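Ochratoxinase (Aspergillus niger, PDB 4C5Z) cuts a C-terminal, preferably aromatic amino acid from its substrates with the help of zinc, and so splits ochratoxin A into ochratoxin alpha and L-phenylalanine. Local coordinates at residues Cys68-Gly73 with Leu333-Ala338; Ser139-Ser144 with Arg193-Arg198; Ser144-His149 with Leu179-Gly184. One frame throughout, in Å; residues are numbered along the deposited sequence.

Contact 1. Residues Cys68-Gly73 with Leu333-Ala338; sequences CHMHFG and LGTDTA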
loop_
_atom_site.group_PDB
_atom_site.type_symbol
_atom_site.label_atom_id
_atom_site.label_comp_id
_atom_site.label_asym_id
_atom_site.label_seq_id
_atom_site.Cartn_x
_atom_site.Cartn_y
_atom_site.Cartn_z
ATOM N N CYS A 68 12.944 11.822 -37.186
ATOM C CA CYS A 68 12.286 10.593 -36.768
ATOM C C CYS A 68 12.761 10.012 -35.446
ATOM O O CYS A 68 12.402 8.894 -35.107
ATOM C CB CYS A 68 12.453 9.549 -37.861
ATOM S SG CYS A 68 11.580 10.035 -39.356
ATOM N N HIS A 69 13.546 10.764 -34.685
ATOM C CA HIS A 69 14.026 10.254 -33.407
ATOM C C HIS A 69 14.271 11.419 -32.469
ATOM O O HIS A 69 15.386 11.915 -32.361
ATOM C CB HIS A 69 15.284 9.422 -33.598
ATOM C CG HIS A 69 15.751 8.742 -32.357
ATOM N ND1 HIS A 69 16.587 7.653 -32.392
ATOM C CD2 HIS A 69 15.504 8.988 -31.045
ATOM C CE1 HIS A 69 16.833 7.247 -31.158
ATOM N NE2 HIS A 69 16.189 8.044 -30.318
ATOM N N MET A 70 13.221 11.841 -31.786
ATOM C CA MET A 70 13.309 12.944 -30.872
ATOM C C MET A 70 12.948 12.411 -29.506
ATOM O O MET A 70 12.393 11.332 -29.419
ATOM C CB MET A 70 12.320 13.994 -31.308
ATOM C CG MET A 70 12.586 14.562 -32.693
ATOM S SD MET A 70 14.216 15.321 -32.781
ATOM C CE MET A 70 13.880 16.758 -31.745
ATOM N N HIS A 71 13.280 13.148 -28.450
ATOM C CA HIS A 71 12.809 12.834 -27.102
ATOM C C HIS A 71 12.216 14.070 -26.460
ATOM O O HIS A 71 12.860 15.096 -26.349
ATOM C CB HIS A 71 13.897 12.181 -26.222
ATOM C CG HIS A 71 15.108 13.033 -25.969
ATOM N ND1 HIS A 71 16.329 12.793 -26.571
ATOM C CD2 HIS A 71 15.296 14.099 -25.150
ATOM C CE1 HIS A 71 17.205 13.697 -26.158
ATOM N NE2 HIS A 71 16.602 14.501 -25.301
ATOM N N PHE A 72 10.954 13.968 -26.072
ATOM C CA PHE A 72 10.198 15.091 -25.528
ATOM C C PHE A 72 10.305 15.061 -24.025
ATOM O O PHE A 72 9.360 14.686 -23.337
ATOM C CB PHE A 72 8.727 15.011 -25.950
ATOM C CG PHE A 72 8.417 15.675 -27.263
ATOM C CD1 PHE A 72 9.038 15.263 -28.432
ATOM C CD2 PHE A 72 7.468 16.702 -27.331
ATOM C CE1 PHE A 72 8.725 15.873 -29.638
ATOM C CE2 PHE A 72 7.163 17.307 -28.520
ATOM C CZ PHE A 72 7.786 16.892 -29.678
ATOM N N GLY A 73 11.473 15.458 -23.534
ATOM C CA GLY A 73 11.820 15.366 -22.102
ATOM C C GLY A 73 11.781 16.669 -21.300
ATOM O O GLY A 73 11.322 16.666 -20.137
ATOM N N LEU A 333 15.858 9.908 -41.240
ATOM C CA LEU A 333 16.794 10.602 -40.383
ATOM C C LEU A 333 16.211 10.945 -39.047
ATOM O O LEU A 333 15.052 11.370 -38.949
ATOM C CB LEU A 333 17.263 11.914 -41.035
ATOM C CG LEU A 333 17.902 11.782 -42.414
ATOM C CD1 LEU A 333 18.486 13.135 -42.816
ATOM C CD2 LEU A 333 18.961 10.686 -42.455
ATOM N N GLY A 334 17.061 10.830 -38.026
ATOM C CA GLY A 334 16.742 11.272 -36.672
ATOM C C GLY A 334 18.026 11.530 -35.929
ATOM O O GLY A 334 19.098 11.129 -36.379
ATOM N N THR A 335 17.907 12.177 -34.775
ATOM C CA THR A 335 19.049 12.688 -34.051
ATOM C C THR A 335 19.081 12.374 -32.568
ATOM O O THR A 335 20.101 12.600 -31.929
ATOM C CB THR A 335 19.091 14.223 -34.170
ATOM O OG1 THR A 335 17.821 14.768 -33.830
ATOM C CG2 THR A 335 19.392 14.628 -35.578
ATOM N N ASP A 336 17.974 11.895 -32.002
ATOM C CA ASP A 336 17.847 11.717 -30.552
ATOM C C ASP A 336 18.157 13.020 -29.775
ATOM O O ASP A 336 18.926 13.018 -28.819
ATOM C CB ASP A 336 18.710 10.535 -30.031
ATOM C CG ASP A 336 18.277 10.036 -28.624
ATOM O OD1 ASP A 336 17.146 10.317 -28.163
ATOM O OD2 ASP A 336 19.072 9.345 -27.960
ATOM N N THR A 337 17.493 14.086 -30.164
ATOM C CA THR A 337 17.601 15.350 -29.469
ATOM C C THR A 337 16.257 15.813 -28.910
ATOM O O THR A 337 15.201 15.255 -29.197
ATOM C CB THR A 337 18.120 16.467 -30.417
ATOM O OG1 THR A 337 17.345 16.475 -31.639
ATOM C CG2 THR A 337 19.599 16.263 -30.728
ATOM N N ALA A 338 16.334 16.859 -28.092
ATOM C CA ALA A 338 15.152 17.538 -27.622
ATOM C C ALA A 338 14.566 18.323 -28.790
ATOM O O ALA A 338 15.309 18.740 -29.658
ATOM C CB ALA A 338 15.515 18.478 -26.492
#

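Contact 2. Residues Ser139-Ser144 with Arg193-Arg198; sequences SGAALS and RLQIRR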
loop_
_atom_site.group_PDB
_atom_site.type_symbol
_atom_site.label_atom_id
_atom_site.label_comp_id
_atom_site.label_asym_id
_atom_site.label_seq_id
_atom_site.Cartn_x
_atom_site.Cartn_y
_atom_site.Cartn_z
ATOM N N SER A 139 5.647 8.021 -29.038
ATOM C CA SER A 139 5.648 6.700 -28.451
ATOM C C SER A 139 5.037 6.631 -27.065
ATOM O O SER A 139 4.812 5.544 -26.538
ATOM C CB SER A 139 7.083 6.236 -28.321
ATOM O OG SER A 139 7.810 7.077 -27.441
ATOM N N GLY A 140 4.800 7.774 -26.449
ATOM C CA GLY A 140 4.630 7.785 -25.013
ATOM C C GLY A 140 5.950 7.394 -24.391
ATOM O O GLY A 140 6.991 7.872 -24.776
ATOM N N ALA A 141 5.902 6.524 -23.407
ATOM C CA ALA A 141 7.102 5.988 -22.791
ATOM C C ALA A 141 7.770 4.956 -23.695
ATOM O O ALA A 141 7.094 4.131 -24.321
ATOM C CB ALA A 141 6.751 5.332 -21.450
ATOM N N ALA A 142 9.102 4.996 -23.735
ATOM C CA ALA A 142 9.903 3.866 -24.244
ATOM C C ALA A 142 9.744 2.668 -23.310
ATOM O O ALA A 142 9.837 2.796 -22.086
ATOM C CB ALA A 142 11.370 4.240 -24.323
ATOM N N LEU A 143 9.520 1.501 -23.892
ATOM C CA LEU A 143 9.436 0.278 -23.111
ATOM C C LEU A 143 10.810 -0.298 -22.932
ATOM O O LEU A 143 11.565 -0.427 -23.901
ATOM C CB LEU A 143 8.561 -0.761 -23.799
ATOM C CG LEU A 143 7.199 -0.261 -24.280
ATOM C CD1 LEU A 143 6.281 -1.465 -24.396
ATOM C CD2 LEU A 143 6.607 0.796 -23.367
ATOM N N SER A 144 11.111 -0.668 -21.697
ATOM C CA SER A 144 12.375 -1.277 -21.345
ATOM C C SER A 144 12.143 -2.417 -20.343
ATOM O O SER A 144 11.222 -2.349 -19.510
ATOM C CB SER A 144 13.275 -0.205 -20.730
ATOM O OG SER A 144 14.549 -0.708 -20.404
ATOM N N ARG A 193 -0.428 -1.032 -24.063
ATOM C CA ARG A 193 -1.747 -0.475 -23.892
ATOM C C ARG A 193 -1.715 0.870 -23.190
ATOM O O ARG A 193 -2.493 1.745 -23.554
ATOM C CB ARG A 193 -2.659 -1.461 -23.174
ATOM C CG ARG A 193 -3.025 -2.631 -24.086
ATOM C CD ARG A 193 -3.652 -3.789 -23.353
ATOM N NE ARG A 193 -3.685 -4.965 -24.189
ATOM C CZ ARG A 193 -4.258 -6.110 -23.842
ATOM N NH1 ARG A 193 -4.878 -6.248 -22.679
ATOM N NH2 ARG A 193 -4.225 -7.145 -24.653
ATOM N N LEU A 194 -0.793 1.063 -22.244
ATOM C CA LEU A 194 -0.713 2.340 -21.535
ATOM C C LEU A 194 -0.266 3.502 -22.403
ATOM O O LEU A 194 -0.682 4.627 -22.177
ATOM C CB LEU A 194 0.202 2.253 -20.325
ATOM C CG LEU A 194 -0.390 1.555 -19.105
ATOM C CD1 LEU A 194 0.742 1.298 -18.118
ATOM C CD2 LEU A 194 -1.504 2.360 -18.450
ATOM N N GLN A 195 0.564 3.234 -23.392
ATOM C CA GLN A 195 1.015 4.269 -24.321
ATOM C C GLN A 195 -0.097 4.660 -25.301
ATOM O O GLN A 195 -0.414 5.853 -25.465
ATOM C CB GLN A 195 2.234 3.780 -25.094
ATOM C CG GLN A 195 3.408 3.286 -24.219
ATOM C CD GLN A 195 3.447 3.896 -22.839
ATOM O OE1 GLN A 195 3.444 5.134 -22.670
ATOM N NE2 GLN A 195 3.489 3.037 -21.821
ATOM N N ILE A 196 -0.727 3.656 -25.908
ATOM C CA ILE A 196 -1.933 3.878 -26.696
ATOM C C ILE A 196 -2.980 4.705 -25.911
ATOM O O ILE A 196 -3.581 5.630 -26.445
ATOM C CB ILE A 196 -2.538 2.537 -27.195
ATOM C CG1 ILE A 196 -1.550 1.686 -27.994
ATOM C CG2 ILE A 196 -3.852 2.768 -27.930
ATOM C CD1 ILE A 196 -1.048 2.300 -29.270
ATOM N N ARG A 197 -3.154 4.420 -24.631
ATOM C CA ARG A 197 -4.084 5.193 -23.791
ATOM C C ARG A 197 -3.818 6.707 -23.858
ATOM O O ARG A 197 -4.761 7.540 -23.850
ATOM C CB ARG A 197 -3.984 4.737 -22.350
ATOM C CG ARG A 197 -5.116 5.244 -21.462
ATOM C CD ARG A 197 -5.004 4.636 -20.072
ATOM N NE ARG A 197 -6.257 4.766 -19.385
ATOM C CZ ARG A 197 -6.655 5.875 -18.780
ATOM N NH1 ARG A 197 -5.884 6.944 -18.703
ATOM N NH2 ARG A 197 -7.842 5.893 -18.211
ATOM N N ARG A 198 -2.534 7.062 -23.954
ATOM C CA ARG A 198 -2.128 8.457 -24.014
ATOM C C ARG A 198 -2.260 9.006 -25.426
ATOM O O ARG A 198 -2.096 10.184 -25.625
ATOM C CB ARG A 198 -0.672 8.619 -23.568
ATOM C CG ARG A 198 -0.367 7.982 -22.235
ATOM C CD ARG A 198 1.099 7.703 -22.058
ATOM N NE ARG A 198 1.860 8.925 -21.829
ATOM C CZ ARG A 198 3.163 8.955 -21.566
ATOM N NH1 ARG A 198 3.853 7.828 -21.461
ATOM N NH2 ARG A 198 3.771 10.120 -21.369
#

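Contact 3. Residues Ser144-His149 with Leu179-Gly184; sequences SQTAGH and LCIADG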
loop_
_atom_site.group_PDB
_atom_site.type_symbol
_atom_site.label_atom_id
_atom_site.label_comp_id
_atom_site.label_asym_id
_atom_site.label_seq_id
_atom_site.Cartn_x
_atom_site.Cartn_y
_atom_site.Cartn_z
ATOM N N SER A 144 11.111 -0.668 -21.697
ATOM C CA SER A 144 12.375 -1.277 -21.345
ATOM C C SER A 144 12.143 -2.417 -20.343
ATOM O O SER A 144 11.222 -2.349 -19.510
ATOM C CB SER A 144 13.275 -0.205 -20.730
ATOM O OG SER A 144 14.549 -0.708 -20.404
ATOM N N GLN A 145 12.966 -3.452 -20.427
ATOM C CA GLN A 145 12.991 -4.443 -19.387
ATOM C C GLN A 145 13.691 -3.862 -18.156
ATOM O O GLN A 145 14.440 -2.849 -18.241
ATOM C CB GLN A 145 13.699 -5.708 -19.842
ATOM C CG GLN A 145 15.149 -5.507 -20.232
ATOM C CD GLN A 145 15.958 -6.785 -20.239
ATOM O OE1 GLN A 145 15.953 -7.524 -21.201
ATOM N NE2 GLN A 145 16.687 -7.020 -19.180
ATOM N N THR A 146 13.436 -4.481 -17.000
ATOM C CA THR A 146 14.224 -4.200 -15.828
ATOM C C THR A 146 15.680 -4.452 -16.202
ATOM O O THR A 146 15.994 -5.442 -16.885
ATOM C CB THR A 146 13.804 -5.069 -14.639
ATOM O OG1 THR A 146 12.492 -4.697 -14.211
ATOM C CG2 THR A 146 14.753 -4.854 -13.476
ATOM N N ALA A 147 16.552 -3.540 -15.788
ATOM C CA ALA A 147 17.967 -3.588 -16.151
ATOM C C ALA A 147 18.225 -3.365 -17.626
ATOM O O ALA A 147 19.279 -3.694 -18.113
ATOM C CB ALA A 147 18.618 -4.889 -15.700
ATOM N N GLY A 148 17.274 -2.781 -18.330
ATOM C CA GLY A 148 17.444 -2.515 -19.746
ATOM C C GLY A 148 17.931 -1.095 -19.965
ATOM O O GLY A 148 18.197 -0.333 -19.017
ATOM N N HIS A 149 18.004 -0.722 -21.232
ATOM C CA HIS A 149 18.601 0.543 -21.617
ATOM C C HIS A 149 17.799 1.733 -21.126
ATOM O O HIS A 149 18.325 2.806 -20.965
ATOM C CB HIS A 149 18.765 0.598 -23.133
ATOM C CG HIS A 149 19.427 1.847 -23.599
ATOM N ND1 HIS A 149 20.797 2.022 -23.571
ATOM C CD2 HIS A 149 18.903 3.011 -24.051
ATOM C CE1 HIS A 149 21.086 3.235 -24.007
ATOM N NE2 HIS A 149 19.956 3.854 -24.304
ATOM N N LEU A 179 9.217 6.770 -19.561
ATOM C CA LEU A 179 9.726 5.426 -19.543
ATOM C C LEU A 179 8.694 4.502 -18.907
ATOM O O LEU A 179 7.932 4.897 -18.002
ATOM C CB LEU A 179 11.025 5.454 -18.762
ATOM C CG LEU A 179 11.562 4.150 -18.213
ATOM C CD1 LEU A 179 12.148 3.292 -19.337
ATOM C CD2 LEU A 179 12.612 4.478 -17.146
ATOM N N CYS A 180 8.684 3.274 -19.394
ATOM C CA CYS A 180 7.809 2.240 -18.897
ATOM C C CYS A 180 8.608 0.961 -18.803
ATOM O O CYS A 180 9.203 0.533 -19.778
ATOM C CB CYS A 180 6.668 2.062 -19.853
ATOM S SG CYS A 180 5.522 0.824 -19.303
ATOM N N ILE A 181 8.647 0.369 -17.614
ATOM C CA ILE A 181 9.384 -0.845 -17.369
ATOM C C ILE A 181 8.422 -1.990 -17.133
ATOM O O ILE A 181 7.522 -1.909 -16.309
ATOM C CB ILE A 181 10.318 -0.649 -16.175
ATOM C CG1 ILE A 181 11.602 -0.026 -16.673
ATOM C CG2 ILE A 181 10.691 -1.960 -15.482
ATOM C CD1 ILE A 181 12.152 0.891 -15.652
ATOM N N ALA A 182 8.641 -3.072 -17.866
ATOM C CA ALA A 182 7.718 -4.175 -17.903
ATOM C C ALA A 182 8.527 -5.417 -18.100
ATOM O O ALA A 182 9.426 -5.417 -18.925
ATOM C CB ALA A 182 6.723 -3.992 -19.042
ATOM N N ASP A 183 8.220 -6.461 -17.326
ATOM C CA ASP A 183 8.922 -7.710 -17.420
ATOM C C ASP A 183 7.921 -8.810 -17.539
ATOM O O ASP A 183 7.047 -8.935 -16.676
ATOM C CB ASP A 183 9.793 -7.925 -16.188
ATOM C CG ASP A 183 10.861 -6.850 -16.033
ATOM O OD1 ASP A 183 11.739 -6.705 -16.921
ATOM O OD2 ASP A 183 10.828 -6.158 -14.992
ATOM N N GLY A 184 8.034 -9.608 -18.599
ATOM C CA GLY A 184 7.137 -10.727 -18.801
ATOM C C GLY A 184 6.032 -10.399 -19.769
ATOM O O GLY A 184 5.698 -9.261 -19.948
#

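Contact 1. Residues Cys68-Gly73 with Leu333-Ala338
Cys-68 N donates to Leu-333 O at 2.8 Å, in a nearly straight bond (N-H...O angle 164°). Further along, His-71 N donates to Thr-337 O at 2.9 Å. Between them Asp-336 N makes a bent 2.6 Å bond (130°) to His-69 O. These bonds lay the segments side by side. The Asp-336 side chain lies between the two histidines. Its CB sits over one face of the His-69 ring, 3.8 Å from the centroid, as a CH-pi contact. Its OD1 takes a hydrogen bond of 3.1 Å from His-71 ND1. That oxygen lies near the plane of the His-71 ring, while the nitrogen comes from above the carboxylate plane, the two planes being 84° apart. This is part of the metal centre of an amidohydrolase TIM barrel, which Lys-204, His-245 and His-265 complete. His-69 and His-71, the HxH pair after strand 60-67, bind zinc, and Asp-336, just beyond strand 331-332, is an active-site residue. His-69 ND1 is hydrogen-bonded to Thr-287 OG1, which helps fix the ring's rotation. Thr-337 C and Ala-338 N lie over one face of the His-71 ring. The bent Met-70 chain brings CE to Thr-337 O and Ala-338 O, 3.2 Å from each.

Contact 2. Residues Ser139-Ser144 with Arg193-Arg198
Gln-195 reaches from its helix to the loop at Gly-140 and Ala-141, and Arg-198, one turn further on, comes up beside it. The two side chains meet at Gln-195 OE1, which accepts two hydrogen bonds. Ala-141 N donates from across the contact at 2.9 Å. It stands above the amide plane, 59° out of it, and not on a lone pair. Arg-198 NH1 donates at 3.0 Å, nearly in line with the CD-OE1 bond, but the N-H...O angle is bent (143°). NH1 and Ala-141 N, both donors, crowd to 3.1 Å without bonding. A peptide N-H and a charged guanidinium N-H thus point at one carbonyl oxygen, and the charge would probably polarise the amide. The Gln-195 chain starts beside its own backbone N (chi1 -54°) and bends at chi2, and this carries CB and CG past Ser-139 O, with CB 3.4 Å from it. The other amide atom, NE2, turns back to its own helix and bonds Ala-191 O.

Helix 185-198 here packs on the bend between strands 135-138 and 142-144 of the amidohydrolase barrel domain. Gly-140 lets the helix side chains come close: its CA lies over one face of the Arg-198 guanidinium, 3.6 Å above the plane. The Ala-141 methyl sits at the edge of the same group, in its plane. NH1 also bonds Gly-177 O, and NE forms a salt bridge with Glu-121. Leu-143 runs past Gln-195 in the opposite direction. Its CD2 lies 4.1 Å from both CG and NE2 of the glutamine.

Contact 3. Residues Ser144-His149 with Leu179-Gly184
Asp-183 carries the side-chain part of this contact with Thr-146. With chi1 at -62° CG turns away from the carbonyl carbon, and from CB the carboxylate reaches across to the start of the loop after strand 142-144. CG lies 3.6 Å from Thr-146 N. OD1 accepts a hydrogen bond of 2.8 Å from that same Thr-146 N, through its syn lone pair, at an N-H...O angle of 163°. It also touches CA and CB of Gln-145. OD2 faces Thr-146 OG1, but the modelled separation is too short to be trusted in detail. The two side chains cross at about a right angle. Each carboxylate oxygen also has a charged partner: Arg-193 of a neighbouring subunit forms a salt bridge with OD1, and Arg-190 of that subunit forms one with OD2.

Further back, Ile-181 CG2 packs 3.5 Å from Thr-146 OG1, and Leu-179 CD1 rests on Ser-144 CB. The backbones pair at Ser-144. Its N donates to Cys-180 O at 3.0 Å, and its O accepts from Ala-182 N at 3.1 Å. Beyond the pairing, Gln-145 to Gly-148 form a type II turn. Gln-145 O receives both Gly-148 N and Ser-144 OG. Gln-145 NE2 bonds Thr-146 O, and its OE1 goes to Phe-223 N. The two bonds of Ser-144 straddle Ile-181, as in a parallel bridge, here in the two-stranded sheet 142-144 and 179-181 of the amidohydrolase domain, whose loop end is tied into the octamer through Asp-183.

In the fold
All three contacts belong to the amidohydrolase domain. Contact 1 joins the chain just after strand 60-67 to the loop after strand 331-332, and closes a loop of the chain that holds the other two. Contact 3 is nested in turn inside contact 2. The centre of contact 1 is about 16 Å from that of contact 2 and about 20 Å from that of contact 3, and it touches neither. Contacts 2 and 3, centres about 12 Å apart, share Ser-144 and the small sheet 142-144 and 179-181. Contact 1 supplies two zinc-binding histidines and an active-site aspartate. The others lie further out and reach different neighbouring subunits, yet Ser-139 comes within about 4 Å of Lys-204, side chain to side chain.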